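Local coordinates for dihydrolipoyl dehydrogenase (Elizabethkingia anophelis NUHP1, PDB 6UZI), which probably uses FAD and a redox-active disulfide to reoxidise protein-bound dihydrolipoamide, passing the electrons to NAD(+), at residues 385-388 against 389-393; 434-438 against 439-443. All blocks are in the same frame, centred on the assembly; numbering follows the deposited sequence.

Interaction 1. Residues 385-388 against 389-393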
loop_
_atom_site.group_PDB
_atom_site.type_symbol
_atom_site.label_atom_id
_atom_site.label_comp_id
_atom_site.label_asym_id
_atom_site.label_seq_id
_atom_site.Cartn_x
_atom_site.Cartn_y
_atom_site.Cartn_z
ATOM N N GLY A 385 -2.063 -20.066 7.513
ATOM C CA GLY A 385 -0.887 -19.764 6.722
ATOM C C GLY A 385 -0.256 -18.489 7.248
ATOM O O GLY A 385 -0.949 -17.590 7.722
ATOM N N SER A 386 1.071 -18.419 7.177
ATOM C CA SER A 386 1.778 -17.320 7.829
ATOM C C SER A 386 3.124 -17.104 7.152
ATOM O O SER A 386 3.936 -18.031 7.081
ATOM C CB SER A 386 1.951 -17.629 9.313
ATOM O OG SER A 386 2.384 -16.489 10.029
ATOM N N PHE A 387 3.364 -15.891 6.653
ATOM C CA PHE A 387 4.640 -15.546 6.035
ATOM C C PHE A 387 5.218 -14.288 6.671
ATOM O O PHE A 387 4.494 -13.311 6.878
ATOM C CB PHE A 387 4.482 -15.335 4.527
ATOM C CG PHE A 387 5.776 -15.116 3.808
ATOM C CD1 PHE A 387 6.565 -16.195 3.425
ATOM C CD2 PHE A 387 6.203 -13.837 3.503
ATOM C CE1 PHE A 387 7.759 -16.003 2.756
ATOM C CE2 PHE A 387 7.397 -13.637 2.834
ATOM C CZ PHE A 387 8.177 -14.727 2.459
ATOM N N PRO A 388 6.514 -14.274 6.977
ATOM C CA PRO A 388 7.103 -13.113 7.662
ATOM C C PRO A 388 7.504 -11.982 6.719
ATOM O O PRO A 388 7.990 -12.206 5.609
ATOM C CB PRO A 388 8.332 -13.715 8.353
ATOM C CG PRO A 388 8.744 -14.838 7.435
ATOM C CD PRO A 388 7.466 -15.396 6.854
ATOM N N MET A 389 7.323 -10.743 7.197
ATOM C CA MET A 389 7.624 -9.573 6.375
ATOM C C MET A 389 9.118 -9.413 6.128
ATOM O O MET A 389 9.517 -8.871 5.091
ATOM C CB MET A 389 7.077 -8.303 7.026
ATOM C CG MET A 389 5.566 -8.224 7.114
ATOM S SD MET A 389 4.783 -8.151 5.500
ATOM C CE MET A 389 5.340 -6.557 4.913
ATOM N N ARG A 390 9.953 -9.843 7.075
ATOM C CA ARG A 390 11.397 -9.688 6.935
ATOM C C ARG A 390 11.961 -10.502 5.779
ATOM O O ARG A 390 13.083 -10.230 5.339
ATOM C CB ARG A 390 12.082 -10.054 8.256
ATOM C CG ARG A 390 11.775 -11.467 8.744
ATOM C CD ARG A 390 12.325 -11.715 10.144
ATOM N NE ARG A 390 11.483 -12.644 10.906
ATOM C CZ ARG A 390 11.674 -13.960 10.980
ATOM N NH1 ARG A 390 12.691 -14.532 10.345
ATOM N NH2 ARG A 390 10.846 -14.708 11.701
ATOM N N ALA A 391 11.219 -11.489 5.279
ATOM C CA ALA A 391 11.712 -12.316 4.185
ATOM C C ALA A 391 11.471 -11.705 2.813
ATOM O O ALA A 391 11.996 -12.233 1.825
ATOM C CB ALA A 391 11.073 -13.705 4.240
ATOM N N LEU A 392 10.715 -10.607 2.734
ATOM C CA LEU A 392 10.436 -9.939 1.467
ATOM C C LEU A 392 11.628 -9.105 1.024
ATOM O O LEU A 392 12.222 -8.374 1.820
ATOM C CB LEU A 392 9.216 -9.028 1.594
ATOM C CG LEU A 392 7.852 -9.666 1.832
ATOM C CD1 LEU A 392 6.782 -8.589 1.982
ATOM C CD2 LEU A 392 7.511 -10.599 0.687
ATOM N N GLY A 393 11.969 -9.214 -0.263
ATOM C CA GLY A 393 13.015 -8.371 -0.814
ATOM C C GLY A 393 12.680 -6.898 -0.723
ATOM O O GLY A 393 13.569 -6.065 -0.532
#

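Interaction 2. Residues 434-438 against 439-443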
loop_
_atom_site.group_PDB
_atom_site.type_symbol
_atom_site.label_atom_id
_atom_site.label_comp_id
_atom_site.label_asym_id
_atom_site.label_seq_id
_atom_site.Cartn_x
_atom_site.Cartn_y
_atom_site.Cartn_z
ATOM N N VAL A 434 -9.897 -7.787 1.602
ATOM C CA VAL A 434 -11.319 -7.458 1.646
ATOM C C VAL A 434 -11.999 -7.895 0.358
ATOM O O VAL A 434 -13.029 -8.579 0.381
ATOM C CB VAL A 434 -11.524 -5.954 1.903
ATOM C CG1 VAL A 434 -12.997 -5.632 1.964
ATOM C CG2 VAL A 434 -10.864 -5.545 3.196
ATOM N N VAL A 435 -11.418 -7.526 -0.787
ATOM C CA VAL A 435 -12.007 -7.905 -2.068
ATOM C C VAL A 435 -11.973 -9.414 -2.236
ATOM O O VAL A 435 -12.937 -10.026 -2.712
ATOM C CB VAL A 435 -11.290 -7.189 -3.228
ATOM C CG1 VAL A 435 -11.807 -7.697 -4.563
ATOM C CG2 VAL A 435 -11.496 -5.689 -3.121
ATOM N N ALA A 436 -10.875 -10.041 -1.812
ATOM C CA ALA A 436 -10.763 -11.489 -1.908
ATOM C C ALA A 436 -11.892 -12.177 -1.153
ATOM O O ALA A 436 -12.537 -13.092 -1.677
ATOM C CB ALA A 436 -9.401 -11.939 -1.384
ATOM N N MET A 437 -12.148 -11.749 0.087
ATOM C CA MET A 437 -13.197 -12.385 0.878
ATOM C C MET A 437 -14.585 -12.046 0.349
ATOM O O MET A 437 -15.516 -12.844 0.504
ATOM C CB MET A 437 -13.070 -11.997 2.353
ATOM C CG MET A 437 -11.756 -12.449 2.984
ATOM S SD MET A 437 -11.737 -12.424 4.783
ATOM C CE MET A 437 -13.245 -13.320 5.136
ATOM N N GLU A 438 -14.751 -10.874 -0.262
ATOM C CA GLU A 438 -16.043 -10.546 -0.850
ATOM C C GLU A 438 -16.410 -11.543 -1.946
ATOM O O GLU A 438 -17.574 -11.942 -2.075
ATOM C CB GLU A 438 -16.018 -9.118 -1.396
ATOM C CG GLU A 438 -17.387 -8.580 -1.771
ATOM C CD GLU A 438 -18.240 -8.261 -0.556
ATOM O OE1 GLU A 438 -17.772 -7.485 0.313
ATOM O OE2 GLU A 438 -19.372 -8.789 -0.469
ATOM N N PHE A 439 -15.426 -12.008 -2.708
ATOM C CA PHE A 439 -15.693 -13.004 -3.732
ATOM C C PHE A 439 -15.460 -14.425 -3.231
ATOM O O PHE A 439 -15.363 -15.353 -4.042
ATOM C CB PHE A 439 -14.860 -12.696 -4.976
ATOM C CG PHE A 439 -15.372 -11.512 -5.740
ATOM C CD1 PHE A 439 -16.462 -11.639 -6.589
ATOM C CD2 PHE A 439 -14.819 -10.257 -5.549
ATOM C CE1 PHE A 439 -16.959 -10.549 -7.279
ATOM C CE2 PHE A 439 -15.313 -9.159 -6.232
ATOM C CZ PHE A 439 -16.385 -9.306 -7.100
ATOM N N ARG A 440 -15.410 -14.601 -1.908
ATOM C CA ARG A 440 -15.320 -15.910 -1.258
ATOM C C ARG A 440 -14.138 -16.712 -1.788
ATOM O O ARG A 440 -14.222 -17.923 -2.007
ATOM C CB ARG A 440 -16.636 -16.681 -1.395
ATOM C CG ARG A 440 -17.799 -15.998 -0.679
ATOM C CD ARG A 440 -18.986 -16.924 -0.488
ATOM N NE ARG A 440 -18.741 -17.935 0.536
ATOM C CZ ARG A 440 -19.336 -19.123 0.555
ATOM N NH1 ARG A 440 -20.199 -19.442 -0.397
ATOM N NH2 ARG A 440 -19.060 -19.991 1.516
ATOM N N ALA A 441 -13.012 -16.029 -1.951
ATOM C CA ALA A 441 -11.829 -16.631 -2.541
ATOM C C ALA A 441 -11.203 -17.645 -1.594
ATOM O O ALA A 441 -11.249 -17.506 -0.368
ATOM C CB ALA A 441 -10.801 -15.553 -2.889
ATOM N N SER A 442 -10.599 -18.664 -2.181
ATOM C CA SER A 442 -9.853 -19.646 -1.419
ATOM C C SER A 442 -8.395 -19.217 -1.302
ATOM O O SER A 442 -7.920 -18.338 -2.027
ATOM C CB SER A 442 -9.952 -21.019 -2.082
ATOM O OG SER A 442 -9.209 -21.030 -3.285
ATOM N N ALA A 443 -7.684 -19.848 -0.361
ATOM C CA ALA A 443 -6.250 -19.601 -0.249
ATOM C C ALA A 443 -5.540 -19.956 -1.550
ATOM O O ALA A 443 -4.620 -19.253 -1.982
ATOM C CB ALA A 443 -5.667 -20.400 0.916
#

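Interaction 1. Residues 385-388 against 389-393
F387, the buried aromatic near the end of strand 382-388, reaches forward to A391 and L392, in and just after the 3-10 turn that follows. Its apolar contacts come first. CG stands anti to the backbone N (chi1 -174°), which directs the ring toward A391 and L392, and CZ meets A391 CB at 3.6 Å, while CE2 touches L392 CD2 at 3.7 Å. Both methyls approach the ring obliquely. P388 CD lies over one ring face, 3.5 Å above its plane and offset toward the rim, and P388 CG adds a looser contact with A391 CB at 4.1 Å. A methyl suits position 391 because its CB points back at the strand end, between the phenyl and the pyrrolidine.

Among the polar contacts, the carbonyl of P388 receives a weak bond from A391 N (3.3 Å, N-H...O angle 156°), and L392 N bonds to M389 O in the next step, so 389-391 form a short 3-10 turn. M389 O also accepts a bond from the hydroxyl of S395, in the helix that begins after L392, at its N-cap position.

R390 is the one exposed side chain here: P388 CB lies over one face of its guanidinium, 4.0 Å above that group's plane and offset toward the rim. On the buried side, A459 of helix 458-469 packs against F387, M389 and L392, and L392 lies near E458, a zinc ligand. With a single weak bond crossing this junction, its shape appears to rest mainly on apolar packing and on the restricted backbone of proline.

Interaction 2. Residues 434-438 against 439-443
F439, the first residue to leave helical geometry after helix 426-438, still gives its amide to the helix: F439 N bonds to V435 O at 3.2 Å and, weakly, to A436 O. With CG beside the backbone N (chi1 -73°), the ring lies alongside V435, with CD2 4.1 Å from V435 CG1, and V435 O lies at the ring edge, near its plane, 3.4 Å from CD2. The ring thus meets both a methyl of V435 and its backbone carbonyl, the latter at the edge.

R440 follows with a positive phi of 54°, the C-prime residue of a Schellman motif, the classic way to end an alpha helix. R440 N bonds to M437 O at 3.0 Å from above the carbonyl plane, 75° out of it. Its CB points away from the helix, and NH2 forms a salt bridge with E415, giving the long charged chain a partner at this exposed place.

A441 N closes the motif on A436 O (3.0 Å). The small A441 CB tucks in against the same carbonyl, and 4.2 Å separates it from A436 CB, the apolar contact that commonly accompanies this cap; F439 of the second subunit packs on A441. Beyond it, S442 N-caps helix 443-447, its OG accepting a bond from D445 N.

From the N terminus, interaction 1 comes first: strand 382-388, an outermost strand of the antiparallel sheet, turns through 389-391 into helix 393-398. The chain then returns to the sheet along 404-410, beside strand 382-388, and 416-423 before helix 426-438 leads to interaction 2, where 439-442 connects to helix 443-447. The two contacts are in series, neither nested nor crossing, with centres about 21 Å apart and nearest atoms about 8 Å apart. Both belong to the dimerisation domain, and helix 458-469 reaches both, touching A443 in interaction 2. Interaction 2 also packs against the second subunit, the dimer partner.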